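Local atomic coordinates of putative pyridoxal phosphate-dependent transferase (Clostridium difficile, PDB entry 4DQ6), a protein that binds pyridoxal-5'-phosphate covalently and is a putative transferase of the aminotransferase class I and II family, assembled from two chains. Residues P97-A102 with I201-H206; H216-S221 with T232-T237; E10-S15 with D43-P48; P48-S53 with K238-A243. All blocks are in the same frame, centred on the assembly; numbering follows the deposited sequence. Where two conformers were deposited one is given.

Contact 1 of 4, residues P97-A102 with I201-H206; sequences PGVIPA and ISDEIH. With PLP (pyridoxal-5'-phosphate), chain C.
Val99 lays its CG1 methyl over one face of the Asp203 carboxylate, 3.6 Å from OD2, while its CG2 meets the CD1 methyl of Ile205 at 3.9 Å. CG1 reaches the acid because it stands opposite the backbone N across the CA-CB bond (chi1 169°). The rest of the contact is mediated by pyridoxal-5'-phosphate. Asp203 OD2 lies 2.5 Å from its ring nitrogen N1, the aspartate-pyridine pairing familiar from fold type I enzymes, and OD1 of the same acid takes the N-H of Ile205 at 3.1 Å in an Asx turn. That turn ties the carboxylate to the chain carrying Ile205, whose CG2 and CD1 methyls spread against one face of the pyridine ring, CG2 being 3.5 Å from C2. His206 NE2 shares a hydrogen bond of 2.7 Å with O3 near the plane of the imidazole. Across the pocket the phosphate is gripped by two nearly straight bonds from Val99 N and Ile100 N, just after Gly98 at the N-cap. The first turn of helix 99-110 is thus aimed at the phosphate, while strand 199-203, which supplies Asp203 at its end, runs hydrogen-bonded between strands 165-171 and 230-234.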
loop_
_atom_site.group_PDB
_atom_site.type_symbol
_atom_site.label_atom_id
_atom_site.label_comp_id
_atom_site.label_asym_id
_atom_site.label_seq_id
_atom_site.Cartn_x
_atom_site.Cartn_y
_atom_site.Cartn_z
ATOM N N PRO A 97 5.038 -0.558 -2.027
ATOM C CA PRO A 97 4.314 0.752 -2.095
ATOM C C PRO A 97 5.235 1.924 -1.806
ATOM O O PRO A 97 4.902 3.063 -2.059
ATOM C CB PRO A 97 3.198 0.599 -1.084
ATOM C CG PRO A 97 3.632 -0.482 -0.230
ATOM C CD PRO A 97 4.456 -1.447 -1.019
ATOM N N GLY A 98 6.341 1.675 -1.158
ATOM C CA GLY A 98 7.336 2.702 -0.807
ATOM C C GLY A 98 8.706 2.154 -0.476
ATOM O O GLY A 98 8.925 0.948 -0.161
ATOM N N VAL A 99 9.672 3.056 -0.488
ATOM C CA VAL A 99 11.035 2.678 -0.157
ATOM C C VAL A 99 11.147 2.268 1.276
ATOM O O VAL A 99 11.770 1.239 1.547
ATOM C CB VAL A 99 11.999 3.827 -0.496
ATOM C CG1 VAL A 99 13.393 3.579 0.089
ATOM C CG2 VAL A 99 12.048 3.983 -2.027
ATOM N N ILE A 100 10.612 3.038 2.208
ATOM C CA ILE A 100 10.833 2.684 3.613
ATOM C C ILE A 100 10.144 1.372 4.017
ATOM O O ILE A 100 10.717 0.538 4.711
ATOM C CB ILE A 100 10.463 3.848 4.531
ATOM C CG1 ILE A 100 11.383 5.025 4.200
ATOM C CG2 ILE A 100 10.604 3.402 6.000
ATOM C CD1 ILE A 100 12.864 4.799 4.435
ATOM N N PRO A 101 8.942 1.062 3.495
ATOM C CA PRO A 101 8.373 -0.238 3.749
ATOM C C PRO A 101 9.292 -1.384 3.338
ATOM O O PRO A 101 9.439 -2.372 4.062
ATOM C CB PRO A 101 7.132 -0.238 2.875
ATOM C CG PRO A 101 6.701 1.183 2.783
ATOM C CD PRO A 101 7.958 1.997 2.924
ATOM N N ALA A 102 9.885 -1.284 2.139
ATOM C CA ALA A 102 10.841 -2.298 1.654
ATOM C C ALA A 102 12.002 -2.403 2.602
ATOM O O ALA A 102 12.413 -3.524 2.960
ATOM C CB ALA A 102 11.297 -2.012 0.193
ATOM N N ILE A 201 22.220 -1.723 1.639
ATOM C CA ILE A 201 20.917 -1.388 1.080
ATOM C C ILE A 201 21.046 0.057 0.598
ATOM O O ILE A 201 21.330 0.943 1.354
ATOM C CB ILE A 201 19.797 -1.475 2.108
ATOM C CG1 ILE A 201 19.519 -2.915 2.556
ATOM C CG2 ILE A 201 18.520 -0.900 1.486
ATOM C CD1 ILE A 201 18.536 -2.987 3.708
ATOM N N SER A 202 20.920 0.282 -0.698
ATOM C CA SER A 202 21.147 1.606 -1.252
ATOM C C SER A 202 19.822 2.233 -1.639
ATOM O O SER A 202 19.164 1.739 -2.578
ATOM C CB SER A 202 22.061 1.495 -2.452
ATOM O OG SER A 202 22.448 2.784 -2.938
ATOM N N ASP A 203 19.433 3.328 -0.962
ATOM C CA ASP A 203 18.252 4.081 -1.298
ATOM C C ASP A 203 18.636 5.112 -2.352
ATOM O O ASP A 203 19.219 6.153 -2.053
ATOM C CB ASP A 203 17.714 4.748 -0.031
ATOM C CG ASP A 203 16.502 5.591 -0.238
ATOM O OD1 ASP A 203 16.113 5.824 -1.382
ATOM O OD2 ASP A 203 15.909 5.997 0.778
ATOM N N GLU A 204 18.150 4.847 -3.570
ATOM C CA GLU A 204 18.566 5.617 -4.695
ATOM C C GLU A 204 17.326 6.294 -5.246
ATOM O O GLU A 204 17.198 6.559 -6.500
ATOM C CB GLU A 204 19.372 4.757 -5.697
ATOM C CG GLU A 204 20.611 4.144 -5.089
ATOM C CD GLU A 204 21.550 3.467 -6.055
ATOM O OE1 GLU A 204 21.331 3.495 -7.284
ATOM O OE2 GLU A 204 22.603 2.959 -5.547
ATOM N N ILE A 205 16.431 6.642 -4.323
ATOM C CA ILE A 205 15.166 7.193 -4.799
ATOM C C ILE A 205 15.409 8.519 -5.561
ATOM O O ILE A 205 14.636 8.857 -6.489
ATOM C CB ILE A 205 14.127 7.367 -3.708
ATOM C CG1 ILE A 205 12.708 7.601 -4.328
ATOM C CG2 ILE A 205 14.496 8.509 -2.810
ATOM C CD1 ILE A 205 11.581 7.603 -3.299
ATOM N N HIS A 206 16.423 9.302 -5.238
ATOM C CA HIS A 206 16.652 10.591 -5.962
ATOM C C HIS A 206 17.523 10.444 -7.197
ATOM O O HIS A 206 18.052 11.434 -7.723
ATOM C CB HIS A 206 17.283 11.643 -5.049
ATOM C CG HIS A 206 16.486 11.989 -3.827
ATOM N ND1 HIS A 206 15.547 13.022 -3.830
ATOM C CD2 HIS A 206 16.433 11.401 -2.572
ATOM C CE1 HIS A 206 14.983 13.082 -2.614
ATOM N NE2 HIS A 206 15.502 12.074 -1.837
HETATM N N1 PLP C . 14.132 7.773 0.634
HETATM C C2 PLP C . 14.625 9.054 0.600
HETATM C C2A PLP C . 16.080 9.396 0.715
HETATM C C3 PLP C . 13.738 10.184 0.432
HETATM O O3 PLP C . 14.207 11.424 0.423
HETATM C C4 PLP C . 12.311 9.938 0.297
HETATM C C4A PLP C . 11.330 11.075 0.176
HETATM C C5 PLP C . 11.869 8.552 0.333
HETATM C C6 PLP C . 12.809 7.512 0.513
HETATM C C5A PLP C . 10.407 8.284 0.160
HETATM O O4P PLP C . 10.199 7.052 0.766
HETATM P P PLP C . 8.755 6.371 0.490
HETATM O O1P PLP C . 8.869 5.811 -0.885
HETATM O O2P PLP C . 8.717 5.339 1.686
HETATM O O3P PLP C . 7.774 7.583 0.536
#

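Contact 2 of 4, residues H216-S221 with T232-T237; sequences HIPMAS and TCMAPT
Ala220 and Thr232 mark the closest approach of the two backbones, their CA atoms 7.3 Å apart, with no direct hydrogen bond between the segments. One partner is the end of strand 230-234; the other is a loop whose last residues, 219-221, take helical backbone angles without regular helical bonds. That turn is closed internally: Pro218 O accepts both the N-H and the hydroxyl of Ser221, the OG arriving in the carbonyl plane on a lone pair at 2.7 Å. A water bridges the gap, accepting from Ala220 N at 2.8 Å and donating to Thr232 OG1 at 2.7 Å. The same OG1 lies 3.9 Å from Ala220 CB in van der Waals contact, while the water takes care of its polarity.

Farther along, Met234 sends an extended side chain from the strand to meet the loop from the opposite direction. Beyond CG it runs almost straight (chi2 171°), which carries CE to 3.9 Å from His216 NE2 and 4.4 Å from Pro218 CG; the methyl meets the imidazole obliquely. NE2 itself has its polar partner in Glu204 OE1, and the other oxygen of that glutamate receives the N-H of Met219, so the acid pins the loop at two points. Around this buried junction, His84 of helix 70-84 sets its ring edge-to-face with His216, Leu80 of that helix touches Met234, and strand 230-234 is flanked in the sheet by strands 199-203 and 248-251.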
loop_
_atom_site.group_PDB
_atom_site.type_symbol
_atom_site.label_atom_id
_atom_site.label_comp_id
_atom_site.label_asym_id
_atom_site.label_seq_id
_atom_site.Cartn_x
_atom_site.Cartn_y
_atom_site.Cartn_z
ATOM N N HIS A 216 24.545 10.077 -11.736
ATOM C CA HIS A 216 24.209 9.023 -10.813
ATOM C C HIS A 216 24.894 7.727 -11.168
ATOM O O HIS A 216 24.801 7.250 -12.318
ATOM C CB HIS A 216 22.706 8.793 -10.743
ATOM C CG HIS A 216 22.326 7.751 -9.781
ATOM N ND1 HIS A 216 22.407 7.944 -8.444
ATOM C CD2 HIS A 216 21.884 6.448 -9.975
ATOM C CE1 HIS A 216 22.059 6.793 -7.820
ATOM N NE2 HIS A 216 21.788 5.868 -8.749
ATOM N N ILE A 217 25.517 7.113 -10.165
ATOM C CA ILE A 217 26.126 5.772 -10.267
ATOM C C ILE A 217 25.430 4.839 -9.277
ATOM O O ILE A 217 25.612 5.005 -8.070
ATOM C CB ILE A 217 27.620 5.826 -9.865
ATOM C CG1 ILE A 217 28.382 6.884 -10.654
ATOM C CG2 ILE A 217 28.257 4.447 -9.971
ATOM C CD1 ILE A 217 28.368 6.720 -12.143
ATOM N N PRO A 218 24.643 3.874 -9.733
ATOM C CA PRO A 218 24.056 2.919 -8.832
ATOM C C PRO A 218 25.210 2.152 -8.196
ATOM O O PRO A 218 26.087 1.631 -8.894
ATOM C CB PRO A 218 23.149 2.067 -9.745
ATOM C CG PRO A 218 22.923 2.966 -10.934
ATOM C CD PRO A 218 24.160 3.723 -11.102
ATOM N N MET A 219 25.141 1.994 -6.885
ATOM C CA MET A 219 26.183 1.257 -6.231
ATOM C C MET A 219 26.349 -0.150 -6.787
ATOM O O MET A 219 27.461 -0.666 -6.965
ATOM C CB MET A 219 25.860 1.210 -4.743
ATOM C CG MET A 219 26.738 0.294 -3.900
ATOM S SD MET A 219 28.512 0.713 -3.797
ATOM C CE MET A 219 28.512 1.569 -2.220
ATOM N N ALA A 220 25.235 -0.813 -7.020
ATOM C CA ALA A 220 25.256 -2.191 -7.513
ATOM C C ALA A 220 25.801 -2.314 -8.929
ATOM O O ALA A 220 26.108 -3.431 -9.359
ATOM C CB ALA A 220 23.824 -2.741 -7.505
ATOM N N SER A 221 25.932 -1.205 -9.655
ATOM C CA SER A 221 26.325 -1.206 -11.062
ATOM C C SER A 221 27.852 -1.237 -11.276
ATOM O O SER A 221 28.338 -1.380 -12.396
ATOM C CB SER A 221 25.755 0.024 -11.793
ATOM O OG SER A 221 26.469 1.218 -11.491
ATOM N N THR A 232 18.969 -2.528 -3.945
ATOM C CA THR A 232 18.699 -1.141 -4.368
ATOM C C THR A 232 17.238 -0.796 -4.416
ATOM O O THR A 232 16.426 -1.558 -4.960
ATOM C CB THR A 232 19.266 -0.910 -5.772
ATOM O OG1 THR A 232 20.653 -1.348 -5.809
ATOM C CG2 THR A 232 19.269 0.528 -6.164
ATOM N N CYS A 233 16.866 0.314 -3.790
ATOM C CA CYS A 233 15.495 0.813 -3.808
ATOM C C CYS A 233 15.456 2.061 -4.690
ATOM O O CYS A 233 16.293 2.941 -4.529
ATOM C CB CYS A 233 15.003 1.191 -2.441
ATOM S SG CYS A 233 14.992 -0.178 -1.291
ATOM N N MET A 234 14.513 2.089 -5.629
ATOM C CA MET A 234 14.260 3.219 -6.561
ATOM C C MET A 234 12.774 3.381 -6.741
ATOM O O MET A 234 12.009 2.521 -6.328
ATOM C CB MET A 234 14.938 3.043 -7.891
ATOM C CG MET A 234 16.494 3.173 -7.846
ATOM S SD MET A 234 17.177 2.660 -9.456
ATOM C CE MET A 234 18.873 3.316 -9.382
ATOM N N ALA A 235 12.345 4.468 -7.388
ATOM C CA ALA A 235 10.916 4.681 -7.552
ATOM C C ALA A 235 10.768 5.777 -8.593
ATOM O O ALA A 235 11.686 6.572 -8.765
ATOM C CB ALA A 235 10.268 5.168 -6.268
ATOM N N PRO A 236 9.598 5.891 -9.254
ATOM C CA PRO A 236 9.287 7.050 -10.068
ATOM C C PRO A 236 8.775 8.244 -9.292
ATOM O O PRO A 236 8.531 9.297 -9.888
ATOM C CB PRO A 236 8.204 6.512 -10.955
ATOM C CG PRO A 236 7.442 5.574 -10.122
ATOM C CD PRO A 236 8.536 4.882 -9.345
ATOM N N THR A 237 8.577 8.100 -7.983
ATOM C CA THR A 237 7.769 9.033 -7.232
ATOM C C THR A 237 8.436 10.379 -7.027
ATOM O O THR A 237 7.782 11.401 -7.129
ATOM C CB THR A 237 7.294 8.495 -5.891
ATOM O OG1 THR A 237 8.439 8.050 -5.198
ATOM C CG2 THR A 237 6.357 7.335 -6.075
HETATM O O HOH W 1 22.674 0.256 -6.544
#

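Contact 3 of 4, residues E10-S15 with D43-P48; sequences EIVDRS and DFKAAP
Glu10 and Lys45 form the first of two salt bridges, a weak one at 3.4 Å between OE1 and NZ, in which both side chains are extended; the stronger partner of the ammonium is Glu61 of the second subunit. The other joins Arg14 to Asp43. The arginine bends at chi3 (82°), which turns its guanidinium aside so that NH1 points at OD1, 3.3 Å away and almost in line (175°). The oxygen lies in the guanidinium plane, yet the N-H comes down on it from above the carboxylate, 63° out of that plane. Asp43 was modelled in two conformers; this describes one.

The apolar part lies between them: the two methyls of Val12 rest against CE of Lys45, CG1 at 4.1 Å, crossing at about a right angle. Water supplies the remaining link, taking the Val12 N-H at 2.6 Å and donating to Asp43 O at 2.8 Å.

Charges are shared: Asp43 has a salt bridge to Lys21 and a hydrogen bond from Trp22, Arg14 a hydrogen bond to Asn17 and a salt bridge to Asp41. This would probably stabilise the charged forms of Asp43 and Arg14; separately, Lys45 links Glu10 to Glu61 of the second subunit.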
loop_
_atom_site.group_PDB
_atom_site.type_symbol
_atom_site.label_atom_id
_atom_site.label_comp_id
_atom_site.label_asym_id
_atom_site.label_seq_id
_atom_site.Cartn_x
_atom_site.Cartn_y
_atom_site.Cartn_z
ATOM N N GLU A 10 3.678 28.379 -13.845
ATOM C CA GLU A 10 2.270 28.475 -13.488
ATOM C C GLU A 10 2.050 28.322 -11.983
ATOM O O GLU A 10 2.499 27.381 -11.418
ATOM C CB GLU A 10 1.461 27.376 -14.235
ATOM C CG GLU A 10 -0.040 27.376 -13.900
ATOM C CD GLU A 10 -0.883 26.388 -14.723
ATOM O OE1 GLU A 10 -0.357 25.392 -15.261
ATOM O OE2 GLU A 10 -2.109 26.618 -14.819
ATOM N N ILE A 11 1.289 29.204 -11.330
ATOM C CA ILE A 11 0.850 28.863 -9.943
ATOM C C ILE A 11 -0.195 27.704 -9.913
ATOM O O ILE A 11 -1.148 27.744 -10.634
ATOM C CB ILE A 11 0.299 30.112 -9.192
ATOM C CG1 ILE A 11 -0.795 30.826 -9.999
ATOM C CG2 ILE A 11 1.444 31.082 -8.928
ATOM C CD1 ILE A 11 -1.760 31.689 -9.182
ATOM N N VAL A 12 -0.028 26.664 -9.081
ATOM C CA VAL A 12 -1.090 25.634 -8.969
ATOM C C VAL A 12 -1.416 25.493 -7.475
ATOM O O VAL A 12 -0.701 24.844 -6.710
ATOM C CB VAL A 12 -0.738 24.258 -9.639
ATOM C CG1 VAL A 12 -2.007 23.490 -9.979
ATOM C CG2 VAL A 12 0.067 24.429 -10.926
ATOM N N ASP A 13 -2.473 26.167 -7.063
ATOM C CA ASP A 13 -2.857 26.183 -5.674
ATOM C C ASP A 13 -3.261 24.745 -5.339
ATOM O O ASP A 13 -3.921 24.042 -6.103
ATOM C CB ASP A 13 -3.981 27.203 -5.430
ATOM C CG ASP A 13 -4.523 27.165 -3.998
ATOM O OD1 ASP A 13 -3.834 27.638 -3.052
ATOM O OD2 ASP A 13 -5.663 26.674 -3.838
ATOM N N ARG A 14 -2.751 24.286 -4.217
ATOM C CA ARG A 14 -3.026 22.929 -3.788
ATOM C C ARG A 14 -3.850 22.895 -2.524
ATOM O O ARG A 14 -3.962 21.851 -1.885
ATOM C CB ARG A 14 -1.726 22.204 -3.585
ATOM C CG ARG A 14 -0.986 21.831 -4.835
ATOM C CD ARG A 14 0.363 21.280 -4.463
ATOM N NE ARG A 14 0.290 19.868 -4.077
ATOM C CZ ARG A 14 1.304 19.181 -3.552
ATOM N NH1 ARG A 14 2.442 19.809 -3.277
ATOM N NH2 ARG A 14 1.191 17.881 -3.260
ATOM N N SER A 15 -4.496 24.018 -2.190
ATOM C CA SER A 15 -5.359 24.073 -1.013
ATOM C C SER A 15 -6.504 23.045 -1.083
ATOM O O SER A 15 -7.002 22.684 -0.029
ATOM C CB SER A 15 -5.948 25.494 -0.855
ATOM O OG SER A 15 -6.937 25.662 -1.856
ATOM N N ASP A 43 5.484 21.324 -6.232
ATOM C CA ASP A 43 4.299 22.134 -6.584
ATOM C C ASP A 43 4.240 22.369 -8.084
ATOM O O ASP A 43 4.037 23.520 -8.605
ATOM C CB ASP A 43 4.307 23.450 -5.849
ATOM C CG ASP A 43 4.030 23.283 -4.368
ATOM O OD1 ASP A 43 2.874 22.975 -4.001
ATOM O OD2 ASP A 43 4.957 23.469 -3.559
ATOM N N PHE A 44 4.384 21.263 -8.775
ATOM C CA PHE A 44 4.251 21.206 -10.205
ATOM C C PHE A 44 3.253 20.129 -10.625
ATOM O O PHE A 44 3.113 19.142 -10.011
ATOM C CB PHE A 44 5.551 20.868 -10.880
ATOM C CG PHE A 44 6.623 21.875 -10.711
ATOM C CD1 PHE A 44 6.422 23.236 -10.888
ATOM C CD2 PHE A 44 7.878 21.432 -10.431
ATOM C CE1 PHE A 44 7.477 24.128 -10.689
ATOM C CE2 PHE A 44 8.952 22.286 -10.280
ATOM C CZ PHE A 44 8.729 23.663 -10.383
ATOM N N LYS A 45 2.541 20.343 -11.714
ATOM C CA LYS A 45 1.717 19.305 -12.319
ATOM C C LYS A 45 2.534 18.132 -12.774
ATOM O O LYS A 45 3.699 18.288 -13.144
ATOM C CB LYS A 45 0.967 19.865 -13.518
ATOM C CG LYS A 45 -0.118 20.831 -13.109
ATOM C CD LYS A 45 -0.878 21.291 -14.311
ATOM C CE LYS A 45 -1.971 22.219 -13.853
ATOM N NZ LYS A 45 -2.548 22.779 -15.092
ATOM N N ALA A 46 1.968 16.945 -12.756
ATOM C CA ALA A 46 2.661 15.780 -13.285
ATOM C C ALA A 46 2.839 15.942 -14.760
ATOM O O ALA A 46 2.083 16.702 -15.382
ATOM C CB ALA A 46 1.842 14.487 -13.025
ATOM N N ALA A 47 3.749 15.231 -15.360
ATOM C CA ALA A 47 3.955 15.246 -16.779
ATOM C C ALA A 47 2.686 14.930 -17.559
ATOM O O ALA A 47 1.867 14.123 -17.138
ATOM C CB ALA A 47 5.026 14.264 -17.180
ATOM N N PRO A 48 2.495 15.590 -18.684
ATOM C CA PRO A 48 1.305 15.276 -19.475
ATOM C C PRO A 48 1.080 13.812 -19.803
ATOM O O PRO A 48 -0.051 13.341 -19.806
ATOM C CB PRO A 48 1.563 16.050 -20.777
ATOM C CG PRO A 48 2.485 17.109 -20.403
ATOM C CD PRO A 48 3.345 16.618 -19.289
HETATM O O HOH W 2 2.180 25.593 -8.221
#

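Contact 4 of 4, residues P48-S53 with K238-A243; sequences PCIIDS and KTFNIA. With PLP (pyridoxal-5'-phosphate), chain C.
Ile50 reaches Phe240 because its CG1 branch stands opposite the carbonyl carbon (chi1 -65°) and then runs on extended (chi2 168°), setting CD1 3.7 Å from Phe240 CB. The methyl lies obliquely to the phenyl ring, 4.1 Å from CD1 of Phe240. In Ile242 the branches are placed differently: CG1 is squeezed between the backbone N and the carbonyl carbon (chi1 57°), and the CG2 methyl is the one offered to the helix, meeting Ile50 CG2 at 4.2 Å. A single isoleucine therefore divides its two branches between two residues on either side of Asn241, which has positive phi where the chain leaves the short helix 237-240.

That helix belongs to the large domain of a fold type I pyridoxal-5'-phosphate protein and carries the lysine to which the ligand is attached. Lys238 bends at chi2 and again at chi4 to reach C4A of pyridoxal-5'-phosphate, to which NZ is covalently bound at 1.3 Å, a length consistent with a Schiff base. Its neighbour Thr239 sets CG2 3.3 Å above one face of the Phe240 ring, toward the rim, while Thr239 OG1 bonds to Asp208. On the other partner, helix 48-58, Ser53 OG turns back to Ile50 O at 2.8 Å, on a lone pair in the carbonyl plane. Ser284 of helix 275-287 touches both Ile50 and Phe240.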
loop_
_atom_site.group_PDB
_atom_site.type_symbol
_atom_site.label_atom_id
_atom_site.label_comp_id
_atom_site.label_asym_id
_atom_site.label_seq_id
_atom_site.Cartn_x
_atom_site.Cartn_y
_atom_site.Cartn_z
ATOM N N PRO A 48 2.495 15.590 -18.684
ATOM C CA PRO A 48 1.305 15.276 -19.475
ATOM C C PRO A 48 1.080 13.812 -19.803
ATOM O O PRO A 48 -0.051 13.341 -19.806
ATOM C CB PRO A 48 1.563 16.050 -20.777
ATOM C CG PRO A 48 2.485 17.109 -20.403
ATOM C CD PRO A 48 3.345 16.618 -19.289
ATOM N N CYS A 49 2.141 13.068 -20.080
ATOM C CA CYS A 49 1.989 11.662 -20.358
ATOM C C CYS A 49 1.423 10.858 -19.176
ATOM O O CYS A 49 0.700 9.859 -19.337
ATOM C CB CYS A 49 3.276 11.058 -20.796
ATOM S SG CYS A 49 4.623 11.227 -19.596
ATOM N N ILE A 50 1.808 11.286 -17.980
ATOM C CA ILE A 50 1.283 10.619 -16.766
ATOM C C ILE A 50 -0.217 10.940 -16.582
ATOM O O ILE A 50 -1.026 10.037 -16.405
ATOM C CB ILE A 50 2.057 11.058 -15.555
ATOM C CG1 ILE A 50 3.492 10.575 -15.679
ATOM C CG2 ILE A 50 1.358 10.565 -14.273
ATOM C CD1 ILE A 50 4.385 11.237 -14.624
ATOM N N ILE A 51 -0.625 12.234 -16.752
ATOM C CA ILE A 51 -2.034 12.609 -16.618
ATOM C C ILE A 51 -2.853 11.834 -17.666
ATOM O O ILE A 51 -3.912 11.286 -17.343
ATOM C CB ILE A 51 -2.217 14.121 -16.742
ATOM C CG1 ILE A 51 -1.442 14.869 -15.652
ATOM C CG2 ILE A 51 -3.699 14.497 -16.682
ATOM C CD1 ILE A 51 -1.284 16.351 -15.976
ATOM N N ASP A 52 -2.333 11.713 -18.889
ATOM C CA ASP A 52 -3.147 11.076 -19.888
ATOM C C ASP A 52 -3.253 9.557 -19.657
ATOM O O ASP A 52 -4.282 8.945 -19.901
ATOM C CB ASP A 52 -2.619 11.371 -21.259
ATOM C CG ASP A 52 -3.725 11.323 -22.299
ATOM O OD1 ASP A 52 -4.688 12.182 -22.280
ATOM O OD2 ASP A 52 -3.641 10.436 -23.145
ATOM N N SER A 53 -2.204 8.938 -19.119
ATOM C CA SER A 53 -2.271 7.504 -18.762
ATOM C C SER A 53 -3.343 7.281 -17.672
ATOM O O SER A 53 -4.115 6.294 -17.685
ATOM C CB SER A 53 -0.903 6.939 -18.256
ATOM O OG SER A 53 -0.493 7.279 -16.883
ATOM N N LYS A 238 9.691 10.398 -6.634
ATOM C CA LYS A 238 10.404 11.682 -6.425
ATOM C C LYS A 238 10.599 12.322 -7.804
ATOM O O LYS A 238 10.368 13.520 -7.959
ATOM C CB LYS A 238 11.765 11.538 -5.766
ATOM C CG LYS A 238 11.681 11.165 -4.300
ATOM C CD LYS A 238 11.377 12.382 -3.395
ATOM C CE LYS A 238 10.694 12.005 -2.067
ATOM N NZ LYS A 238 11.591 11.625 -0.954
ATOM N N THR A 239 11.038 11.537 -8.774
ATOM C CA THR A 239 11.346 12.041 -10.147
ATOM C C THR A 239 10.180 12.747 -10.797
ATOM O O THR A 239 10.311 13.870 -11.332
ATOM C CB THR A 239 11.802 10.909 -11.018
ATOM O OG1 THR A 239 12.869 10.153 -10.388
ATOM C CG2 THR A 239 12.138 11.376 -12.505
ATOM N N PHE A 240 9.025 12.103 -10.665
ATOM C CA PHE A 240 7.891 12.537 -11.431
ATOM C C PHE A 240 6.778 13.098 -10.567
ATOM O O PHE A 240 5.723 13.433 -11.094
ATOM C CB PHE A 240 7.329 11.421 -12.346
ATOM C CG PHE A 240 8.277 11.028 -13.419
ATOM C CD1 PHE A 240 8.414 11.832 -14.507
ATOM C CD2 PHE A 240 9.071 9.896 -13.311
ATOM C CE1 PHE A 240 9.281 11.524 -15.540
ATOM C CE2 PHE A 240 9.978 9.593 -14.317
ATOM C CZ PHE A 240 10.026 10.363 -15.471
ATOM N N ASN A 241 6.980 13.313 -9.288
ATOM C CA ASN A 241 5.968 13.878 -8.395
ATOM C C ASN A 241 4.699 13.074 -8.300
ATOM O O ASN A 241 3.569 13.655 -8.443
ATOM C CB ASN A 241 5.611 15.295 -8.805
ATOM C CG ASN A 241 4.987 16.079 -7.685
ATOM O OD1 ASN A 241 5.187 15.814 -6.505
ATOM N ND2 ASN A 241 4.297 17.096 -8.047
ATOM N N ILE A 242 4.848 11.759 -8.158
ATOM C CA ILE A 242 3.691 10.863 -8.053
ATOM C C ILE A 242 3.764 10.010 -6.752
ATOM O O ILE A 242 3.249 8.906 -6.714
ATOM C CB ILE A 242 3.501 9.998 -9.333
ATOM C CG1 ILE A 242 4.724 9.163 -9.678
ATOM C CG2 ILE A 242 3.063 10.910 -10.495
ATOM C CD1 ILE A 242 4.555 8.263 -10.909
ATOM N N ALA A 243 4.192 10.638 -5.667
ATOM C CA ALA A 243 4.260 9.941 -4.326
ATOM C C ALA A 243 2.851 9.528 -3.896
ATOM O O ALA A 243 2.675 8.517 -3.225
ATOM C CB ALA A 243 4.918 10.793 -3.255
HETATM N N1 PLP C . 14.132 7.773 0.634
HETATM C C2 PLP C . 14.625 9.054 0.600
HETATM C C2A PLP C . 16.080 9.396 0.715
HETATM C C3 PLP C . 13.738 10.184 0.432
HETATM O O3 PLP C . 14.207 11.424 0.423
HETATM C C4 PLP C . 12.311 9.938 0.297
HETATM C C4A PLP C . 11.330 11.075 0.176
HETATM C C5 PLP C . 11.869 8.552 0.333
HETATM C C6 PLP C . 12.809 7.512 0.513
HETATM C C5A PLP C . 10.407 8.284 0.160
HETATM O O4P PLP C . 10.199 7.052 0.766
HETATM P P PLP C . 8.755 6.371 0.490
HETATM O O1P PLP C . 8.869 5.811 -0.885
HETATM O O2P PLP C . 8.717 5.339 1.686
HETATM O O3P PLP C . 7.774 7.583 0.536
#

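Contacts 1 and 2 lie 9 Å apart between centres and share the central mixed sheet through the adjacent strands 199-203 and 230-234; Glu204, from contact 1, bonds to His216 of contact 2. Strand 230-234 then leads into helix 237-240, which brings contact 4 to the same pyridoxal-5'-phosphate that contact 1 holds, though their centres are 18 Å apart. Contact 3 comes first along the chain and shares Pro48 with contact 4, while contacts 1 and 2, in that order, are nested inside the long loop that contact 4 closes. Contacts 1, 3 and 4 all touch the second subunit, so the pocket and the N-terminal region both border the dimer interface.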